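Local coordinates for hypothetical protein TTHA0227 (Thermus thermophilus, PDB 2EJQ) that binds metal ions and is probably a zincin-like metallopeptidase, although its biological function has not been established, at residues 8-13 and 87-92; 28-33 and 68-73. The protein carries 1 engineered substitution. All coordinates share one frame; numbering follows the deposited sequence.

Contact 1: 8-13 and 87-92; sequences ELVERL and AEVWET
V89 is the residue that L9, V10 and L13 close around. It points from helix 85-105 toward helix 3-16, and its two methyls divide the work. CG1 takes L13 and V10, while CG2 takes L9. The L13 contact is tight: CD1 of L13 lies 3.5 Å from CG1 of V89, closer than usual for two carbons. V10 approaches differently. Its side chain crosses that of V89 at about a right angle, and V10 CG2 stops 3.9 Å from V89 CG1. L9 comes in obliquely, with its CD2 4.0 Å from V89 CG2.

L13 also reaches the next residue along. Its CG is turned opposite its own carbonyl carbon (chi1 -67°), and the two methyls fork between neighbours. CD1 goes to V89 and CD2 to the indole of W90, where L13 CD2 meets CE3 of W90 at 4.0 Å. W90 starts out to one side of helix 3-16, but its ring swings back toward L13.

No hydrogen bond crosses between the two segments, so they are joined here by apolar contact. The axes of segments 8-13 and 87-92 approach to 10.0 Å and cross at -55°. R12 forms a salt bridge with E86, just before segment 87-92. V10 and L13 also touch M93, further along helix 85-105. F75 of helix 72-78 packs on V89, and strand 67-71 packs against both segments. The N-terminal helix thus lies beside helix 85-105, which carries a possible HExxH motif, as in zincins. No metal is bound to its histidines here.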
ATOM      1  N   GLU A   8       3.848  13.454  -1.413  1.00 50.44           N
ATOM      2  CA  GLU A   8       3.285  14.449  -0.511  1.00 52.41           C
ATOM      3  C   GLU A   8       1.778  14.249  -0.299  1.00 53.24           C
ATOM      4  O   GLU A   8       1.255  14.488   0.785  1.00 47.13           O
ATOM      5  CB  GLU A   8       3.567  15.840  -1.088  1.00 57.92           C
ATOM      6  CG  GLU A   8       3.284  16.996  -0.163  1.00 70.48           C
ATOM      7  CD  GLU A   8       3.810  18.304  -0.724  1.00 82.28           C
ATOM      8  OE1 GLU A   8       5.047  18.413  -0.905  1.00 83.59           O
ATOM      9  OE2 GLU A   8       2.989  19.215  -0.988  1.00 82.69           O
ATOM     10  N   LEU A   9       1.077  13.825  -1.345  1.00 48.41           N
ATOM     11  CA  LEU A   9      -0.358  13.599  -1.243  1.00 46.41           C
ATOM     12  C   LEU A   9      -0.614  12.368  -0.376  1.00 47.80           C
ATOM     13  O   LEU A   9      -1.518  12.363   0.468  1.00 43.12           O
ATOM     14  CB  LEU A   9      -0.959  13.371  -2.631  1.00 43.16           C
ATOM     15  CG  LEU A   9      -2.429  12.957  -2.690  1.00 47.02           C
ATOM     16  CD1 LEU A   9      -3.301  14.021  -2.016  1.00 45.30           C
ATOM     17  CD2 LEU A   9      -2.834  12.750  -4.142  1.00 48.64           C
ATOM     18  N   VAL A  10       0.186  11.330  -0.594  1.00 41.71           N
ATOM     19  CA  VAL A  10       0.065  10.087   0.154  1.00 44.47           C
ATOM     20  C   VAL A  10       0.246  10.322   1.655  1.00 46.46           C
ATOM     21  O   VAL A  10      -0.540   9.842   2.469  1.00 45.40           O
ATOM     22  CB  VAL A  10       1.106   9.066  -0.322  1.00 39.53           C
ATOM     23  CG1 VAL A  10       1.168   7.893   0.644  1.00 34.54           C
ATOM     24  CG2 VAL A  10       0.754   8.589  -1.723  1.00 42.24           C
ATOM     25  N   GLU A  11       1.279  11.072   2.013  1.00 43.89           N
ATOM     26  CA  GLU A  11       1.565  11.362   3.408  1.00 52.28           C
ATOM     27  C   GLU A  11       0.469  12.214   4.053  1.00 51.90           C
ATOM     28  O   GLU A  11       0.125  12.023   5.228  1.00 53.70           O
ATOM     29  CB  GLU A  11       2.895  12.099   3.520  1.00 50.56           C
ATOM     30  CG  GLU A  11       4.068  11.369   2.884  1.00 56.07           C
ATOM     31  CD  GLU A  11       5.383  12.124   3.017  1.00 59.15           C
ATOM     32  OE1 GLU A  11       5.399  13.345   2.757  1.00 57.86           O
ATOM     33  OE2 GLU A  11       6.406  11.497   3.371  1.00 60.95           O
ATOM     34  N   ARG A  12      -0.062  13.161   3.278  1.00 48.98           N
ATOM     35  CA  ARG A  12      -1.089  14.063   3.776  1.00 49.65           C
ATOM     36  C   ARG A  12      -2.367  13.262   4.063  1.00 53.02           C
ATOM     37  O   ARG A  12      -3.010  13.465   5.096  1.00 50.02           O
ATOM     38  CB  ARG A  12      -1.319  15.191   2.747  1.00 49.96           C
ATOM     39  CG  ARG A  12      -2.537  16.073   2.985  1.00 55.12           C
ATOM     40  CD  ARG A  12      -3.002  16.764   1.766  1.00 60.14           C
ATOM     41  NE  ARG A  12      -4.403  16.474   1.490  1.00 68.01           N
ATOM     42  CZ  ARG A  12      -4.958  16.539   0.291  1.00 66.76           C
ATOM     43  NH1 ARG A  12      -4.237  16.895  -0.729  1.00 77.96           N
ATOM     44  NH2 ARG A  12      -6.232  16.225   0.122  1.00 69.98           N
ATOM     45  N   LEU A  13      -2.721  12.344   3.164  1.00 48.61           N
ATOM     46  CA  LEU A  13      -3.900  11.502   3.359  1.00 47.13           C
ATOM     47  C   LEU A  13      -3.624  10.467   4.460  1.00 48.47           C
ATOM     48  O   LEU A  13      -4.495  10.183   5.291  1.00 47.93           O
ATOM     49  CB  LEU A  13      -4.270  10.790   2.047  1.00 46.71           C
ATOM     50  CG  LEU A  13      -4.760  11.648   0.872  1.00 51.80           C
ATOM     51  CD1 LEU A  13      -4.985  10.773  -0.355  1.00 47.12           C
ATOM     52  CD2 LEU A  13      -6.045  12.357   1.250  1.00 39.96           C
ATOM     53  N   ALA A  87      -8.853  10.779  -4.624  1.00 46.12           N
ATOM     54  CA  ALA A  87      -9.810   9.699  -4.450  1.00 41.49           C
ATOM     55  C   ALA A  87      -9.147   8.343  -4.650  1.00 46.10           C
ATOM     56  O   ALA A  87      -9.423   7.405  -3.907  1.00 44.09           O
ATOM     57  CB  ALA A  87     -10.961   9.863  -5.415  1.00 36.13           C
ATOM     58  N   GLU A  88      -8.272   8.242  -5.649  1.00 42.17           N
ATOM     59  CA  GLU A  88      -7.584   6.987  -5.941  1.00 43.48           C
ATOM     60  C   GLU A  88      -6.560   6.573  -4.862  1.00 43.06           C
ATOM     61  O   GLU A  88      -6.474   5.404  -4.510  1.00 43.72           O
ATOM     62  CB  GLU A  88      -6.903   7.078  -7.308  1.00 48.51           C
ATOM     63  CG  GLU A  88      -7.860   7.313  -8.480  1.00 55.83           C
ATOM     64  CD  GLU A  88      -8.563   6.043  -8.940  1.00 56.24           C
ATOM     65  OE1 GLU A  88      -8.093   4.940  -8.595  1.00 60.25           O
ATOM     66  OE2 GLU A  88      -9.577   6.144  -9.666  1.00 60.25           O
ATOM     67  N   VAL A  89      -5.791   7.523  -4.344  1.00 36.74           N
ATOM     68  CA  VAL A  89      -4.817   7.226  -3.301  1.00 42.79           C
ATOM     69  C   VAL A  89      -5.556   6.828  -2.007  1.00 47.98           C
ATOM     70  O   VAL A  89      -5.205   5.850  -1.335  1.00 40.38           O
ATOM     71  CB  VAL A  89      -3.926   8.457  -3.003  1.00 39.40           C
ATOM     72  CG1 VAL A  89      -3.098   8.210  -1.764  1.00 42.26           C
ATOM     73  CG2 VAL A  89      -3.010   8.737  -4.186  1.00 39.79           C
ATOM     74  N   TRP A  90      -6.577   7.604  -1.668  1.00 43.27           N
ATOM     75  CA  TRP A  90      -7.379   7.353  -0.484  1.00 41.87           C
ATOM     76  C   TRP A  90      -7.842   5.903  -0.458  1.00 42.70           C
ATOM     77  O   TRP A  90      -7.558   5.153   0.475  1.00 45.93           O
ATOM     78  CB  TRP A  90      -8.588   8.285  -0.483  1.00 41.91           C
ATOM     79  CG  TRP A  90      -9.503   8.109   0.688  1.00 48.48           C
ATOM     80  CD1 TRP A  90     -10.741   7.532   0.683  1.00 51.56           C
ATOM     81  CD2 TRP A  90      -9.297   8.603   2.013  1.00 44.91           C
ATOM     82  NE1 TRP A  90     -11.325   7.646   1.921  1.00 50.03           N
ATOM     83  CE2 TRP A  90     -10.457   8.297   2.759  1.00 52.99           C
ATOM     84  CE3 TRP A  90      -8.242   9.274   2.645  1.00 45.83           C
ATOM     85  CZ2 TRP A  90     -10.596   8.649   4.100  1.00 46.92           C
ATOM     86  CZ3 TRP A  90      -8.381   9.622   3.978  1.00 52.98           C
ATOM     87  CH2 TRP A  90      -9.550   9.306   4.692  1.00 51.77           C
ATOM     88  N   GLU A  91      -8.543   5.519  -1.510  1.00 40.39           N
ATOM     89  CA  GLU A  91      -9.084   4.179  -1.669  1.00 43.24           C
ATOM     90  C   GLU A  91      -8.023   3.072  -1.608  1.00 42.93           C
ATOM     91  O   GLU A  91      -8.194   2.068  -0.921  1.00 39.39           O
ATOM     92  CB  GLU A  91      -9.856   4.127  -2.995  1.00 39.99           C
ATOM     93  CG  GLU A  91     -10.571   2.824  -3.292  1.00 51.75           C
ATOM     94  CD  GLU A  91     -11.550   2.430  -2.191  1.00 61.05           C
ATOM     95  OE1 GLU A  91     -12.300   3.323  -1.720  1.00 55.03           O
ATOM     96  OE2 GLU A  91     -11.567   1.232  -1.802  1.00 55.13           O
ATOM     97  N   THR A  92      -6.920   3.261  -2.320  1.00 42.91           N
ATOM     98  CA  THR A  92      -5.848   2.260  -2.343  1.00 41.44           C
ATOM     99  C   THR A  92      -5.205   2.064  -0.961  1.00 43.04           C
ATOM    100  O   THR A  92      -4.999   0.947  -0.505  1.00 38.90           O
ATOM    101  CB  THR A  92      -4.778   2.655  -3.362  1.00 41.55           C
ATOM    102  OG1 THR A  92      -5.381   2.760  -4.659  1.00 40.18           O
ATOM    103  CG2 THR A  92      -3.665   1.624  -3.403  1.00 42.37           C
TER

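Contact 2: 28-33 and 68-73; sequences VHVFPE and IALYYG
Two parallel strands, 27-31 and 67-71, pair here within a three-stranded mixed sheet, in what is probably a zincin-like domain. H29 and F31 of one strand bond with I68, L70 and Y72 of the other segment. H29 N gives to I68 O at 2.7 Å, and L70 N gives to H29 O at 2.8 Å. F31 N then reaches L70 O at 2.9 Å. The bonds from H29 N and F31 N are nearly straight (171° at the hydrogen). Y72 N continues the ladder to F31 O at 2.8 Å, although Y72 already belongs to helix 72-78. A weak bond follows from G73 N to E33 O.

V28 CG1 meets L70 CD1 at 4.2 Å on one face of the sheet. H29, F31, A69 and Y71 lie on the opposite face. There the CB of A69 sits at the edge of the F31 ring, 3.8 Å from F31 CE1. F31 and Y71 run side by side and point the same way, each CG lying opposite its carbonyl carbon (chi1 -56° and -58°). The Y71 hydroxyl is hydrogen-bonded to E48 on strand 47-50.

The Y72 ring meets F6 and Y3 of helix 3-16 and lies beside L76, seen to bind magnesium in this protein, though none is bound to this chain. The face with V28, V30, I68 and L70 packs on helices 3-16 and 85-105; I68 touches E96 of the possible HExxH motif. Strand 67-71 is central, between 27-31 and 47-50.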
ATOM      1  N   VAL A  28       3.744   3.410   5.190  1.00 45.75           N
ATOM      2  CA  VAL A  28       3.488   3.357   3.765  1.00 43.59           C
ATOM      3  C   VAL A  28       4.762   3.637   2.952  1.00 44.49           C
ATOM      4  O   VAL A  28       5.469   4.619   3.198  1.00 41.86           O
ATOM      5  CB  VAL A  28       2.417   4.409   3.392  1.00 45.82           C
ATOM      6  CG1 VAL A  28       2.071   4.324   1.903  1.00 44.97           C
ATOM      7  CG2 VAL A  28       1.170   4.205   4.261  1.00 51.77           C
ATOM      8  N   HIS A  29       5.055   2.761   1.995  1.00 41.77           N
ATOM      9  CA  HIS A  29       6.210   2.924   1.112  1.00 38.35           C
ATOM     10  C   HIS A  29       5.720   3.362  -0.277  1.00 40.88           C
ATOM     11  O   HIS A  29       4.770   2.795  -0.812  1.00 42.50           O
ATOM     12  CB  HIS A  29       6.978   1.603   0.954  1.00 41.79           C
ATOM     13  CG  HIS A  29       7.788   1.214   2.153  1.00 48.17           C
ATOM     14  ND1 HIS A  29       8.625   2.093   2.804  1.00 47.57           N
ATOM     15  CD2 HIS A  29       7.920   0.028   2.794  1.00 47.88           C
ATOM     16  CE1 HIS A  29       9.237   1.467   3.793  1.00 44.62           C
ATOM     17  NE2 HIS A  29       8.827   0.212   3.808  1.00 45.51           N
ATOM     18  N   VAL A  30       6.357   4.363  -0.866  1.00 39.91           N
ATOM     19  CA  VAL A  30       5.948   4.799  -2.195  1.00 43.28           C
ATOM     20  C   VAL A  30       7.074   4.556  -3.188  1.00 46.03           C
ATOM     21  O   VAL A  30       8.201   4.998  -2.979  1.00 48.60           O
ATOM     22  CB  VAL A  30       5.569   6.294  -2.229  1.00 43.89           C
ATOM     23  CG1 VAL A  30       5.202   6.702  -3.645  1.00 39.70           C
ATOM     24  CG2 VAL A  30       4.408   6.554  -1.295  1.00 49.26           C
ATOM     25  N   PHE A  31       6.766   3.841  -4.261  1.00 46.50           N
ATOM     26  CA  PHE A  31       7.762   3.540  -5.276  1.00 48.47           C
ATOM     27  C   PHE A  31       7.382   4.197  -6.591  1.00 55.18           C
ATOM     28  O   PHE A  31       6.193   4.324  -6.913  1.00 55.01           O
ATOM     29  CB  PHE A  31       7.891   2.027  -5.461  1.00 49.54           C
ATOM     30  CG  PHE A  31       8.215   1.298  -4.195  1.00 53.25           C
ATOM     31  CD1 PHE A  31       7.200   0.888  -3.335  1.00 49.34           C
ATOM     32  CD2 PHE A  31       9.540   1.075  -3.828  1.00 54.40           C
ATOM     33  CE1 PHE A  31       7.496   0.268  -2.129  1.00 56.41           C
ATOM     34  CE2 PHE A  31       9.851   0.454  -2.612  1.00 53.96           C
ATOM     35  CZ  PHE A  31       8.825   0.050  -1.762  1.00 49.58           C
ATOM     36  N   PRO A  32       8.389   4.630  -7.370  1.00 52.76           N
ATOM     37  CA  PRO A  32       8.168   5.286  -8.664  1.00 50.50           C
ATOM     38  C   PRO A  32       7.730   4.314  -9.754  1.00 49.85           C
ATOM     39  O   PRO A  32       7.058   4.698 -10.715  1.00 51.53           O
ATOM     40  CB  PRO A  32       9.538   5.880  -9.000  1.00 50.05           C
ATOM     41  CG  PRO A  32      10.291   5.889  -7.673  1.00 53.44           C
ATOM     42  CD  PRO A  32       9.825   4.609  -7.044  1.00 54.25           C
ATOM     43  N   GLU A  33       8.118   3.054  -9.609  1.00 47.20           N
ATOM     44  CA  GLU A  33       7.803   2.067 -10.628  1.00 49.24           C
ATOM     45  C   GLU A  33       6.346   1.630 -10.673  1.00 51.16           C
ATOM     46  O   GLU A  33       5.580   1.834  -9.721  1.00 42.59           O
ATOM     47  CB  GLU A  33       8.690   0.826 -10.471  1.00 54.52           C
ATOM     48  CG  GLU A  33      10.191   1.090 -10.495  1.00 63.92           C
ATOM     49  CD  GLU A  33      10.711   1.652  -9.177  1.00 71.99           C
ATOM     50  OE1 GLU A  33      10.121   1.340  -8.118  1.00 71.34           O
ATOM     51  OE2 GLU A  33      11.720   2.390  -9.199  1.00 74.32           O
ATOM     52  N   ILE A  68       2.532  -0.956   3.653  1.00 48.29           N
ATOM     53  CA  ILE A  68       1.596  -0.768   2.562  1.00 47.26           C
ATOM     54  C   ILE A  68       2.510  -0.166   1.476  1.00 42.10           C
ATOM     55  O   ILE A  68       3.266   0.771   1.745  1.00 44.61           O
ATOM     56  CB  ILE A  68       0.493   0.253   2.906  1.00 42.62           C
ATOM     57  CG1 ILE A  68      -0.408  -0.327   4.005  1.00 41.11           C
ATOM     58  CG2 ILE A  68      -0.300   0.603   1.631  1.00 40.03           C
ATOM     59  CD1 ILE A  68      -1.504   0.622   4.486  1.00 33.53           C
ATOM     60  N   ALA A  69       2.488  -0.718   0.273  1.00 40.51           N
ATOM     61  CA  ALA A  69       3.305  -0.172  -0.802  1.00 33.18           C
ATOM     62  C   ALA A  69       2.392   0.452  -1.848  1.00 41.06           C
ATOM     63  O   ALA A  69       1.325  -0.085  -2.141  1.00 39.99           O
ATOM     64  CB  ALA A  69       4.140  -1.271  -1.433  1.00 37.43           C
ATOM     65  N   LEU A  70       2.809   1.596  -2.389  1.00 40.16           N
ATOM     66  CA  LEU A  70       2.059   2.274  -3.437  1.00 41.86           C
ATOM     67  C   LEU A  70       2.982   2.356  -4.657  1.00 44.86           C
ATOM     68  O   LEU A  70       4.181   2.608  -4.521  1.00 43.83           O
ATOM     69  CB  LEU A  70       1.626   3.676  -2.992  1.00 44.43           C
ATOM     70  CG  LEU A  70       0.461   3.785  -1.989  1.00 50.33           C
ATOM     71  CD1 LEU A  70       0.134   5.247  -1.730  1.00 46.49           C
ATOM     72  CD2 LEU A  70      -0.758   3.086  -2.535  1.00 52.52           C
ATOM     73  N   TYR A  71       2.429   2.121  -5.844  1.00 39.26           N
ATOM     74  CA  TYR A  71       3.218   2.158  -7.066  1.00 40.96           C
ATOM     75  C   TYR A  71       2.790   3.350  -7.916  1.00 41.27           C
ATOM     76  O   TYR A  71       1.762   3.305  -8.589  1.00 39.06           O
ATOM     77  CB  TYR A  71       3.020   0.849  -7.827  1.00 39.20           C
ATOM     78  CG  TYR A  71       3.413  -0.354  -7.000  1.00 47.15           C
ATOM     79  CD1 TYR A  71       4.747  -0.584  -6.671  1.00 50.05           C
ATOM     80  CD2 TYR A  71       2.447  -1.230  -6.494  1.00 42.52           C
ATOM     81  CE1 TYR A  71       5.113  -1.644  -5.863  1.00 49.43           C
ATOM     82  CE2 TYR A  71       2.807  -2.294  -5.684  1.00 51.22           C
ATOM     83  CZ  TYR A  71       4.144  -2.493  -5.369  1.00 50.49           C
ATOM     84  OH  TYR A  71       4.513  -3.529  -4.545  1.00 47.54           O
ATOM     85  N   TYR A  72       3.582   4.417  -7.875  1.00 39.59           N
ATOM     86  CA  TYR A  72       3.277   5.616  -8.641  1.00 43.58           C
ATOM     87  C   TYR A  72       3.138   5.327 -10.135  1.00 42.17           C
ATOM     88  O   TYR A  72       2.251   5.866 -10.793  1.00 36.61           O
ATOM     89  CB  TYR A  72       4.354   6.674  -8.409  1.00 45.91           C
ATOM     90  CG  TYR A  72       4.152   7.938  -9.217  1.00 46.64           C
ATOM     91  CD1 TYR A  72       3.020   8.728  -9.031  1.00 47.12           C
ATOM     92  CD2 TYR A  72       5.097   8.345 -10.163  1.00 44.27           C
ATOM     93  CE1 TYR A  72       2.831   9.893  -9.761  1.00 50.39           C
ATOM     94  CE2 TYR A  72       4.920   9.514 -10.904  1.00 44.05           C
ATOM     95  CZ  TYR A  72       3.782  10.286 -10.695  1.00 53.51           C
ATOM     96  OH  TYR A  72       3.598  11.466 -11.384  1.00 49.51           O
ATOM     97  N   GLY A  73       3.997   4.462 -10.663  1.00 41.75           N
ATOM     98  CA  GLY A  73       3.925   4.132 -12.078  1.00 43.30           C
ATOM     99  C   GLY A  73       2.608   3.489 -12.483  1.00 47.30           C
ATOM    100  O   GLY A  73       2.120   3.700 -13.596  1.00 45.39           O
TER

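Overall arrangement
The two contacts meet through shared packing. V10 and T92 of contact 1 touch L70 of contact 2, and V10 also touches V28 and V30. Helices 3-16 and 85-105 thus lie together against one face of the sheet. Contact 1 is apolar and the more buried. Contact 2 is partly exposed and adds a ladder of backbone bonds to apolar contacts on both faces of the sheet. Along the chain, the paired strands fall between the two helices, so contact 1 brings together elements that flank contact 2 in sequence.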